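Local coordinates for protein tRNA (guanine-N(1)-)-methyltransferase (Corynebacterium diphtheriae, PDB 7KFF) that probably transfers a methyl group from S-adenosyl-L-methionine to N1 of a guanine in tRNA, leaving S-adenosyl-L-homocysteine as the product, at residues D227-D231 and G232-G236; E280-G284 and M285-R289; A209-R212 and L213-G216; V189-D193 and Y194-G198. All blocks are in the same frame, centred on the assembly; numbering follows the deposited sequence.

In the fold
Followed from the N terminus, the chain reaches contact 4 first. There 189-198 leaves strand 185-190 of the parallel sheet and forms a loop round the adenine of one ligand. Helix 200-211 comes next, and contact 3 (209-216) turns the chain out of it. Contact 1 (227-236) forms a loop of two overlapping turns that holds the amino acid end of a ligand shared with the second subunit. Contact 2 (280-289) joins helix 279-283 to helix 289-299. The four lie in series, so none nests or crosses. R212 of contact 3 pairs with D227 of contact 1, and L233 of contact 1 packs on L282 and M285 of contact 2. Contacts 1, 3 and 4 also touch the second subunit.

Contact 1: D227-D231 and G232-G236; sequences DSFSD and GLLEG. With SAH (S-adenosyl-L-homocysteine), chain C.
S228 and E235 meet through the serine hydroxyl. S228 OG accepts from E235 N at 3.0 Å, with an N-H...O angle of 162°. It also donates to the carboxylate oxygen OXT of S-adenosyl-L-homocysteine at 2.7 Å. Chi1 of -79° sets OG beside the serine's own backbone N. That N, S228 N, holds the other ligand oxygen, O, at 2.7 Å. One residue therefore grips both carboxylate oxygens of the ligand. D227 is modelled in two conformers; in one of them OD2 accepts from the ligand amino N at 3.0 Å and OD1 pairs with R212 in a salt bridge.

The loop forms the amino acid end of a ligand site at the subunit interface, where I191 N and Y194 O of the second subunit bond the same ligand. It is built from two overlapping beta turns, type II from D227 to S230 and type I from F229 to G232. D227 O takes two donors, S230 N and S230 OG; the hydroxyl bond is 2.9 Å from S230 OG to D227 O and lies in the carbonyl plane. G232 N closes the second turn on F229 O. F229 N donates to L233 O at 2.8 Å, tying the turns to the outgoing chain. D231 turns its carboxylate forward along the chain, and L233 N reaches D231 OD1 at 3.1 Å from above the carboxylate plane, 45° out of it.

The L234 backbone is satisfied by helix 259-277: its N bonds to T274 and its O to S270. Its side chain brings CD2 obliquely to F229 CE1 at 3.5 Å. F229 also packs on Y194 of the second subunit, and L234 on its P143.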
loop_
_atom_site.group_PDB
_atom_site.type_symbol
_atom_site.label_atom_id
_atom_site.label_comp_id
_atom_site.label_asym_id
_atom_site.label_seq_id
_atom_site.Cartn_x
_atom_site.Cartn_y
_atom_site.Cartn_z
ATOM N N ASP A 227 -15.810 1.170 10.216
ATOM C CA ASP A 227 -14.551 0.596 9.744
ATOM C C ASP A 227 -13.391 1.164 10.557
ATOM O O ASP A 227 -13.585 2.081 11.347
ATOM C CB ASP A 227 -14.330 0.904 8.261
ATOM C CG ASP A 227 -15.016 -0.102 7.339
ATOM O OD1 ASP A 227 -15.301 0.252 6.169
ATOM O OD2 ASP A 227 -15.276 -1.245 7.782
ATOM N N SER A 228 -12.180 0.646 10.357
ATOM C CA SER A 228 -11.041 1.208 11.071
ATOM C C SER A 228 -10.846 2.662 10.678
ATOM O O SER A 228 -11.051 3.038 9.522
ATOM C CB SER A 228 -9.770 0.413 10.723
ATOM O OG SER A 228 -9.712 -0.806 11.451
ATOM N N PHE A 229 -10.428 3.474 11.647
ATOM C CA PHE A 229 -10.140 4.897 11.530
ATOM C C PHE A 229 -11.401 5.747 11.523
ATOM O O PHE A 229 -11.292 6.965 11.633
ATOM C CB PHE A 229 -9.271 5.264 10.309
ATOM C CG PHE A 229 -8.126 4.331 10.114
ATOM C CD1 PHE A 229 -7.104 4.291 11.041
ATOM C CD2 PHE A 229 -8.081 3.467 9.024
ATOM C CE1 PHE A 229 -6.052 3.411 10.888
ATOM C CE2 PHE A 229 -7.051 2.579 8.877
ATOM C CZ PHE A 229 -6.036 2.545 9.821
ATOM N N SER A 230 -12.593 5.155 11.403
ATOM C CA SER A 230 -13.804 5.955 11.242
ATOM C C SER A 230 -13.991 6.916 12.409
ATOM O O SER A 230 -14.384 8.071 12.212
ATOM C CB SER A 230 -15.018 5.037 11.085
ATOM O OG SER A 230 -15.280 4.289 12.263
ATOM N N ASP A 231 -13.705 6.457 13.629
ATOM C CA ASP A 231 -13.809 7.261 14.840
ATOM C C ASP A 231 -12.441 7.542 15.455
ATOM O O ASP A 231 -12.347 7.833 16.654
ATOM C CB ASP A 231 -14.685 6.534 15.857
ATOM C CG ASP A 231 -14.167 5.137 16.172
ATOM O OD1 ASP A 231 -13.159 4.724 15.550
ATOM O OD2 ASP A 231 -14.764 4.456 17.037
ATOM N N GLY A 232 -11.382 7.444 14.663
ATOM C CA GLY A 232 -10.036 7.641 15.145
ATOM C C GLY A 232 -9.384 6.416 15.738
ATOM O O GLY A 232 -8.201 6.479 16.100
ATOM N N LEU A 233 -10.100 5.296 15.817
ATOM C CA LEU A 233 -9.608 4.092 16.461
ATOM C C LEU A 233 -9.509 2.956 15.451
ATOM O O LEU A 233 -10.189 2.945 14.417
ATOM C CB LEU A 233 -10.562 3.647 17.576
ATOM C CG LEU A 233 -10.777 4.616 18.734
ATOM C CD1 LEU A 233 -11.803 4.041 19.708
ATOM C CD2 LEU A 233 -9.478 4.932 19.435
ATOM N N LEU A 234 -8.664 1.984 15.783
ATOM C CA LEU A 234 -8.583 0.743 15.025
ATOM C C LEU A 234 -9.744 -0.177 15.390
ATOM O O LEU A 234 -10.210 -0.178 16.524
ATOM C CB LEU A 234 -7.279 0.016 15.350
ATOM C CG LEU A 234 -6.002 0.809 15.136
ATOM C CD1 LEU A 234 -4.794 -0.063 15.530
ATOM C CD2 LEU A 234 -5.890 1.298 13.713
ATOM N N GLU A 235 -10.201 -0.976 14.426
ATOM C CA GLU A 235 -11.235 -1.953 14.737
ATOM C C GLU A 235 -10.662 -3.091 15.576
ATOM O O GLU A 235 -9.507 -3.492 15.415
ATOM C CB GLU A 235 -11.843 -2.538 13.459
ATOM C CG GLU A 235 -12.886 -1.648 12.782
ATOM C CD GLU A 235 -14.227 -1.602 13.511
ATOM O OE1 GLU A 235 -14.872 -0.530 13.488
ATOM O OE2 GLU A 235 -14.642 -2.638 14.089
ATOM N N GLY A 236 -11.486 -3.616 16.477
ATOM C CA GLY A 236 -11.126 -4.772 17.269
ATOM C C GLY A 236 -11.339 -6.077 16.514
ATOM O O GLY A 236 -11.699 -6.116 15.323
HETATM N N SAH C . -14.085 -3.785 8.976
HETATM C CA SAH C . -12.654 -3.847 8.754
HETATM C CB SAH C . -12.449 -3.950 7.259
HETATM C CG SAH C . -11.740 -5.206 6.785
HETATM S SD SAH C . -11.221 -4.788 5.132
HETATM C C SAH C . -11.891 -2.633 9.257
HETATM O O SAH C . -12.111 -1.513 8.803
HETATM O OXT SAH C . -11.015 -2.761 10.112
HETATM C "C5'" SAH C . -10.988 -6.455 4.529
HETATM C "C4'" SAH C . -9.546 -6.918 4.512
HETATM O "O4'" SAH C . -8.753 -6.102 3.653
HETATM C "C3'" SAH C . -8.792 -6.931 5.851
HETATM O "O3'" SAH C . -9.166 -8.003 6.638
HETATM C "C2'" SAH C . -7.345 -6.966 5.358
HETATM O "O2'" SAH C . -6.982 -8.256 4.931
HETATM C "C1'" SAH C . -7.424 -6.063 4.146
HETATM N N9 SAH C . -7.103 -4.660 4.461
HETATM C C8 SAH C . -7.960 -3.582 4.456
HETATM N N7 SAH C . -7.263 -2.461 4.720
HETATM C C5 SAH C . -5.965 -2.817 4.917
HETATM C C6 SAH C . -4.820 -2.093 5.223
HETATM N N6 SAH C . -4.804 -0.759 5.419
HETATM N N1 SAH C . -3.631 -2.776 5.346
HETATM C C2 SAH C . -3.586 -4.137 5.152
HETATM N N3 SAH C . -4.699 -4.857 4.840
HETATM C C4 SAH C . -5.857 -4.194 4.733
#

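Contact 2: E280-G284 and M285-R289; sequences ELLDG and MELDR
M285 N donates to L282 O at 3.2 Å, and this is the direct hydrogen bond that joins the two halves. It is fairly straight, with an N-H...O angle of 160°. The donor lies well above the L282 carbonyl plane, 64° out of it.

Two waters add to the polar surroundings. One sits near L282 O and M285 O, and another near D283 O and M285 O. Each has more acceptors in reach than protons, so not all these links can be hydrogen bonds at once.

The stretch is a link between two helices. Helix 279-283 is weakly bonded and ends here. D288 is the N-cap of helix 289-299, where its OD1 accepts from D291 N.

The apolar contacts centre on L282, which is buried, and on M285, a selenomethionine. The M285 side chain runs over the last turn of the helix. Its CG stands beside the backbone N, anti to the carbonyl carbon (chi1 -52°), which brings M285 CG to 3.4 Å from L281 O. Its SE lies 4.3 Å from L282 CD2. On L282 the same methyl, CD2, lies 4.4 Å from L287 CD1. L282 packs further on L271, T274 and W275 of helix 259-277 and on V295 of helix 289-299, while L287 packs on Q292 and V295.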
loop_
_atom_site.group_PDB
_atom_site.type_symbol
_atom_site.label_atom_id
_atom_site.label_comp_id
_atom_site.label_asym_id
_atom_site.label_seq_id
_atom_site.Cartn_x
_atom_site.Cartn_y
_atom_site.Cartn_z
ATOM N N GLU A 280 -0.192 6.295 20.045
ATOM C CA GLU A 280 -0.162 7.723 19.756
ATOM C C GLU A 280 -1.490 8.234 19.206
ATOM O O GLU A 280 -1.782 9.427 19.330
ATOM C CB GLU A 280 0.992 8.044 18.804
ATOM C CG GLU A 280 0.751 7.676 17.334
ATOM C CD GLU A 280 0.871 6.185 17.000
ATOM O OE1 GLU A 280 1.198 5.354 17.876
ATOM O OE2 GLU A 280 0.641 5.862 15.822
ATOM N N LEU A 281 -2.310 7.370 18.603
ATOM C CA LEU A 281 -3.614 7.837 18.150
ATOM C C LEU A 281 -4.504 8.231 19.319
ATOM O O LEU A 281 -5.358 9.111 19.172
ATOM C CB LEU A 281 -4.310 6.784 17.291
ATOM C CG LEU A 281 -3.661 6.480 15.942
ATOM C CD1 LEU A 281 -4.458 5.428 15.184
ATOM C CD2 LEU A 281 -3.512 7.734 15.099
ATOM N N LEU A 282 -4.330 7.591 20.477
ATOM C CA LEU A 282 -5.138 7.950 21.639
ATOM C C LEU A 282 -4.712 9.292 22.216
ATOM O O LEU A 282 -5.537 10.002 22.803
ATOM C CB LEU A 282 -5.047 6.863 22.709
ATOM C CG LEU A 282 -5.581 5.493 22.304
ATOM C CD1 LEU A 282 -5.317 4.475 23.415
ATOM C CD2 LEU A 282 -7.064 5.533 21.968
ATOM N N ASP A 283 -3.435 9.652 22.051
ATOM C CA ASP A 283 -2.949 10.927 22.559
ATOM C C ASP A 283 -3.614 12.098 21.856
ATOM O O ASP A 283 -3.750 13.175 22.444
ATOM C CB ASP A 283 -1.436 11.034 22.370
ATOM C CG ASP A 283 -0.674 10.017 23.189
ATOM O OD1 ASP A 283 -1.214 9.555 24.216
ATOM O OD2 ASP A 283 0.468 9.686 22.810
ATOM N N GLY A 284 -4.021 11.913 20.602
ATOM C CA GLY A 284 -4.694 12.946 19.849
ATOM C C GLY A 284 -6.175 13.097 20.109
ATOM O O GLY A 284 -6.821 13.914 19.449
HETATM N N MSE A 285 -6.733 12.338 21.050
HETATM C CA MSE A 285 -8.161 12.374 21.337
HETATM C C MSE A 285 -8.380 12.727 22.791
HETATM O O MSE A 285 -7.531 12.421 23.620
HETATM C CB MSE A 285 -8.763 10.986 21.143
HETATM C CG MSE A 285 -8.452 10.354 19.829
HETATM SE SE MSE A 285 -9.145 8.554 19.781
HETATM C CE MSE A 285 -11.078 8.949 19.837
ATOM N N GLU A 286 -9.520 13.335 23.114
ATOM C CA GLU A 286 -9.950 13.487 24.508
ATOM C C GLU A 286 -10.911 12.345 24.784
ATOM O O GLU A 286 -12.060 12.386 24.346
ATOM C CB GLU A 286 -10.651 14.817 24.777
ATOM C CG GLU A 286 -9.750 16.006 24.801
ATOM C CD GLU A 286 -8.799 16.054 25.992
ATOM O OE1 GLU A 286 -8.841 15.178 26.882
ATOM O OE2 GLU A 286 -7.988 16.987 26.031
ATOM N N LEU A 287 -10.450 11.332 25.509
ATOM C CA LEU A 287 -11.315 10.224 25.894
ATOM C C LEU A 287 -12.159 10.622 27.098
ATOM O O LEU A 287 -11.690 11.299 28.015
ATOM C CB LEU A 287 -10.475 9.004 26.269
ATOM C CG LEU A 287 -9.595 8.460 25.138
ATOM C CD1 LEU A 287 -8.845 7.241 25.656
ATOM C CD2 LEU A 287 -10.359 8.109 23.900
ATOM N N ASP A 288 -13.414 10.179 27.095
ATOM C CA ASP A 288 -14.271 10.378 28.252
ATOM C C ASP A 288 -13.844 9.443 29.382
ATOM O O ASP A 288 -12.948 8.613 29.230
ATOM C CB ASP A 288 -15.747 10.253 27.864
ATOM C CG ASP A 288 -16.176 8.825 27.533
ATOM O OD1 ASP A 288 -15.417 7.872 27.771
ATOM O OD2 ASP A 288 -17.314 8.678 27.038
ATOM N N ARG A 289 -14.493 9.583 30.534
ATOM C CA ARG A 289 -14.058 8.820 31.699
ATOM C C ARG A 289 -14.153 7.315 31.469
ATOM O O ARG A 289 -13.290 6.553 31.926
ATOM C CB ARG A 289 -14.864 9.194 32.944
ATOM C CG ARG A 289 -14.403 8.360 34.159
ATOM C CD ARG A 289 -15.107 8.646 35.454
ATOM N NE ARG A 289 -14.711 9.948 35.938
ATOM C CZ ARG A 289 -14.789 10.350 37.196
ATOM N NH1 ARG A 289 -15.252 9.537 38.144
ATOM N NH2 ARG A 289 -14.395 11.586 37.486
HETATM O O HOH W 1 -5.936 10.908 25.066
HETATM O O HOH W 2 -5.155 13.476 24.753
#

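Contact 3: A209-R212 and L213-G216; sequences AVVR and LIPG
L213 lays its side chain back against the last turn of helix 200-211, across that of R212. The chain leaves the helix through a type I beta turn from V211 to I214. In the trefoil-knotted SPOUT fold this helix follows the loop that binds the cofactor product.

The L213 isobutyl group turns toward a helix carbonyl. Its CG lies 3.5 Å from A209 O, and CD1 is nearly as close to the same oxygen. The other methyl, L213 CD2, turns to R212 NH1 at 3.8 Å. It meets the guanidinium obliquely. R212 has CG wedged between its backbone N and carbonyl carbon, chi1 70°, and its chain bends at chi3, -73°. The two torsions lead the guanidinium away from the turn, where NH2 pairs with D227. R212 also packs on V195 of the second subunit.

I214 reaches back to V211. Its CG1 stands anti to its own carbonyl carbon, chi1 -62°, which carries the arm back over the V211 backbone. I214 CD1 ends 4.3 Å from V211 CG1. Away from the turn, I214 touches M17 of strand 17-23, while L213 packs on helix 150-156 at Q150, A153 and R154.

Two backbone bonds hold the turn. L213 N donates to V210 O at 3.0 Å, and I214 N donates to V211 O, also at 3.0 Å. Both donors come from above the carbonyl planes. A water links two carbonyls of the turn, donating to R212 O and to I214 O, each at 2.7 Å.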
loop_
_atom_site.group_PDB
_atom_site.type_symbol
_atom_site.label_atom_id
_atom_site.label_comp_id
_atom_site.label_asym_id
_atom_site.label_seq_id
_atom_site.Cartn_x
_atom_site.Cartn_y
_atom_site.Cartn_z
ATOM N N ALA A 209 -9.252 1.357 -2.418
ATOM C CA ALA A 209 -9.749 2.224 -1.359
ATOM C C ALA A 209 -10.761 3.232 -1.872
ATOM O O ALA A 209 -11.694 3.600 -1.150
ATOM C CB ALA A 209 -8.588 2.924 -0.674
ATOM N N VAL A 210 -10.594 3.693 -3.109
ATOM C CA VAL A 210 -11.512 4.659 -3.709
ATOM C C VAL A 210 -12.771 3.978 -4.229
ATOM O O VAL A 210 -13.887 4.420 -3.941
ATOM C CB VAL A 210 -10.788 5.425 -4.832
ATOM C CG1 VAL A 210 -11.750 6.288 -5.631
ATOM C CG2 VAL A 210 -9.664 6.275 -4.229
ATOM N N VAL A 211 -12.615 2.923 -5.031
ATOM C CA VAL A 211 -13.779 2.344 -5.700
ATOM C C VAL A 211 -14.730 1.708 -4.701
ATOM O O VAL A 211 -15.945 1.697 -4.927
ATOM C CB VAL A 211 -13.327 1.381 -6.819
ATOM C CG1 VAL A 211 -14.516 0.626 -7.397
ATOM C CG2 VAL A 211 -12.564 2.149 -7.919
ATOM N N ARG A 212 -14.219 1.178 -3.595
ATOM C CA ARG A 212 -15.125 0.584 -2.618
ATOM C C ARG A 212 -16.059 1.606 -1.979
ATOM O O ARG A 212 -17.033 1.203 -1.334
ATOM C CB ARG A 212 -14.378 -0.182 -1.539
ATOM C CG ARG A 212 -13.605 0.679 -0.588
ATOM C CD ARG A 212 -12.846 -0.138 0.461
ATOM N NE ARG A 212 -13.665 -0.749 1.509
ATOM C CZ ARG A 212 -14.109 -0.119 2.596
ATOM N NH1 ARG A 212 -13.874 1.160 2.786
ATOM N NH2 ARG A 212 -14.799 -0.788 3.496
ATOM N N LEU A 213 -15.800 2.895 -2.141
ATOM C CA LEU A 213 -16.663 3.952 -1.629
ATOM C C LEU A 213 -17.709 4.407 -2.640
ATOM O O LEU A 213 -18.521 5.288 -2.320
ATOM C CB LEU A 213 -15.820 5.132 -1.156
ATOM C CG LEU A 213 -14.821 4.793 -0.074
ATOM C CD1 LEU A 213 -13.969 5.999 0.256
ATOM C CD2 LEU A 213 -15.482 4.227 1.186
ATOM N N ILE A 214 -17.720 3.831 -3.837
ATOM C CA ILE A 214 -18.768 4.134 -4.814
ATOM C C ILE A 214 -20.008 3.325 -4.453
ATOM O O ILE A 214 -19.920 2.089 -4.341
ATOM C CB ILE A 214 -18.293 3.795 -6.230
ATOM C CG1 ILE A 214 -17.074 4.647 -6.593
ATOM C CG2 ILE A 214 -19.427 3.979 -7.240
ATOM C CD1 ILE A 214 -16.510 4.364 -7.951
ATOM N N PRO A 215 -21.172 3.955 -4.306
ATOM C CA PRO A 215 -22.372 3.189 -3.955
ATOM C C PRO A 215 -22.652 2.090 -4.974
ATOM O O PRO A 215 -22.598 2.311 -6.184
ATOM C CB PRO A 215 -23.484 4.245 -3.923
ATOM C CG PRO A 215 -22.926 5.479 -4.509
ATOM C CD PRO A 215 -21.431 5.401 -4.417
ATOM N N GLY A 216 -22.939 0.890 -4.464
ATOM C CA GLY A 216 -23.198 -0.273 -5.276
ATOM C C GLY A 216 -22.043 -1.252 -5.383
ATOM O O GLY A 216 -22.259 -2.400 -5.804
HETATM O O HOH W 3 -19.511 0.567 -2.132
#

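Contact 4: V189-D193 and Y194-G198; sequences VSIGD and YVLIG. With SAH (S-adenosyl-L-homocysteine), chain B.
G192 and Y194 are joined across an inverse gamma turn centred on D193, with a weak bond from Y194 N to G192 O at 2.9 Å. Just before it, S190 OG accepts from G192 N at 3.1 Å, an ST turn.

The Y194 ring has the G192 carbonyl carbon over one face, near the rim. Y194 CG sits between the backbone N and the carbonyl carbon (chi1 42°), which swings the ring back over G192. I191 crosses Y194 at about a right angle, its CG1 4.0 Å from Y194 CE1. The hydroxyl of Y194 bonds to I191 O of the second subunit, and the same bond is returned. I191 CD1 also meets L196 CD1 at 3.8 Å, next to the adenine. D193 forms a salt bridge with R278 of the second subunit.

The adenine of S-adenosyl-L-homocysteine is read by backbone atoms. I191 N donates to ligand N1 at 3.1 Å. Ligand N6 donates to Y194 O at 2.8 Å and, weakly, to G192 O at 3.0 Å. L196 packs its side chain against the purine. This loop after strand 185-190 is part of the adenine pocket in the knotted region characteristic of SPOUT methyltransferases.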
loop_
_atom_site.group_PDB
_atom_site.type_symbol
_atom_site.label_atom_id
_atom_site.label_comp_id
_atom_site.label_asym_id
_atom_site.label_seq_id
_atom_site.Cartn_x
_atom_site.Cartn_y
_atom_site.Cartn_z
ATOM N N VAL A 189 1.499 11.162 -4.435
ATOM C CA VAL A 189 0.898 10.429 -3.325
ATOM C C VAL A 189 1.752 9.222 -2.957
ATOM O O VAL A 189 2.088 8.398 -3.817
ATOM C CB VAL A 189 -0.556 10.015 -3.643
ATOM C CG1 VAL A 189 -0.681 9.317 -4.986
ATOM C CG2 VAL A 189 -1.142 9.156 -2.534
ATOM N N SER A 190 2.085 9.115 -1.678
ATOM C CA SER A 190 2.762 7.947 -1.148
ATOM C C SER A 190 1.757 7.045 -0.443
ATOM O O SER A 190 0.916 7.523 0.325
ATOM C CB SER A 190 3.811 8.354 -0.120
ATOM O OG SER A 190 4.352 7.160 0.425
ATOM N N ILE A 191 1.866 5.730 -0.654
ATOM C CA ILE A 191 0.993 4.815 0.087
ATOM C C ILE A 191 1.548 4.429 1.459
ATOM O O ILE A 191 0.836 3.784 2.247
ATOM C CB ILE A 191 0.532 3.588 -0.735
ATOM C CG1 ILE A 191 1.721 2.687 -1.111
ATOM C CG2 ILE A 191 -0.267 4.046 -1.940
ATOM C CD1 ILE A 191 1.303 1.287 -1.506
ATOM N N GLY A 192 2.775 4.826 1.781
ATOM C CA GLY A 192 3.339 4.542 3.087
ATOM C C GLY A 192 4.829 4.763 3.088
ATOM O O GLY A 192 5.451 4.971 2.038
ATOM N N ASP A 193 5.406 4.672 4.288
ATOM C CA ASP A 193 6.821 5.007 4.489
ATOM C C ASP A 193 7.688 3.764 4.266
ATOM O O ASP A 193 8.338 3.221 5.161
ATOM C CB ASP A 193 7.057 5.620 5.869
ATOM C CG ASP A 193 6.474 7.030 6.020
ATOM O OD1 ASP A 193 5.926 7.606 5.055
ATOM O OD2 ASP A 193 6.605 7.584 7.137
ATOM N N TYR A 194 7.694 3.325 3.018
ATOM C CA TYR A 194 8.449 2.153 2.594
ATOM C C TYR A 194 8.636 2.310 1.094
ATOM O O TYR A 194 7.962 3.126 0.454
ATOM C CB TYR A 194 7.740 0.841 2.949
ATOM C CG TYR A 194 6.259 0.861 2.709
ATOM C CD1 TYR A 194 5.746 0.686 1.437
ATOM C CD2 TYR A 194 5.368 1.072 3.750
ATOM C CE1 TYR A 194 4.378 0.729 1.199
ATOM C CE2 TYR A 194 4.008 1.085 3.538
ATOM C CZ TYR A 194 3.520 0.912 2.249
ATOM O OH TYR A 194 2.180 0.944 1.994
ATOM N N VAL A 195 9.598 1.578 0.546
ATOM C CA VAL A 195 10.016 1.780 -0.834
ATOM C C VAL A 195 9.598 0.591 -1.690
ATOM O O VAL A 195 10.010 -0.545 -1.441
ATOM C CB VAL A 195 11.530 2.044 -0.935
ATOM C CG1 VAL A 195 11.907 2.297 -2.391
ATOM C CG2 VAL A 195 11.965 3.194 -0.004
ATOM N N LEU A 196 8.779 0.871 -2.699
ATOM C CA LEU A 196 8.307 -0.110 -3.652
ATOM C C LEU A 196 9.182 -0.108 -4.899
ATOM O O LEU A 196 10.079 0.723 -5.058
ATOM C CB LEU A 196 6.877 0.218 -4.073
ATOM C CG LEU A 196 5.932 0.376 -2.883
ATOM C CD1 LEU A 196 4.597 0.909 -3.356
ATOM C CD2 LEU A 196 5.802 -0.919 -2.101
ATOM N N ILE A 197 8.881 -1.028 -5.817
ATOM C CA ILE A 197 9.606 -1.118 -7.088
ATOM C C ILE A 197 8.994 -0.205 -8.149
ATOM O O ILE A 197 9.701 0.390 -8.975
ATOM C CB ILE A 197 9.655 -2.586 -7.573
ATOM C CG1 ILE A 197 10.278 -3.514 -6.530
ATOM C CG2 ILE A 197 10.394 -2.678 -8.918
ATOM C CD1 ILE A 197 10.020 -4.983 -6.751
ATOM N N GLY A 198 7.672 -0.111 -8.165
ATOM C CA GLY A 198 6.995 0.682 -9.167
ATOM C C GLY A 198 5.691 1.227 -8.634
ATOM O O GLY A 198 5.183 0.790 -7.599
HETATM N N SAH B . 14.847 6.564 -5.455
HETATM C CA SAH B . 13.426 6.663 -5.186
HETATM C CB SAH B . 12.824 5.317 -5.526
HETATM C CG SAH B . 11.775 5.334 -6.623
HETATM S SD SAH B . 10.942 3.771 -6.421
HETATM C C SAH B . 13.085 6.986 -3.742
HETATM O O SAH B . 13.404 6.227 -2.830
HETATM O OXT SAH B . 12.454 8.005 -3.467
HETATM C "C5'" SAH B . 10.225 3.672 -8.056
HETATM C "C4'" SAH B . 8.764 4.068 -8.123
HETATM O "O4'" SAH B . 7.960 3.211 -7.315
HETATM C "C3'" SAH B . 8.398 5.492 -7.674
HETATM O "O3'" SAH B . 8.735 6.432 -8.629
HETATM C "C2'" SAH B . 6.897 5.331 -7.429
HETATM O "O2'" SAH B . 6.179 5.329 -8.640
HETATM C "C1'" SAH B . 6.842 3.940 -6.837
HETATM N N9 SAH B . 6.907 3.947 -5.364
HETATM C C8 SAH B . 7.936 3.493 -4.568
HETATM N N7 SAH B . 7.576 3.600 -3.277
HETATM C C5 SAH B . 6.328 4.143 -3.237
HETATM C C6 SAH B . 5.475 4.482 -2.196
HETATM N N6 SAH B . 5.784 4.332 -0.892
HETATM N N1 SAH B . 4.246 5.015 -2.509
HETATM C C2 SAH B . 3.874 5.186 -3.821
HETATM N N3 SAH B . 4.696 4.846 -4.853
HETATM C C4 SAH B . 5.897 4.340 -4.547
#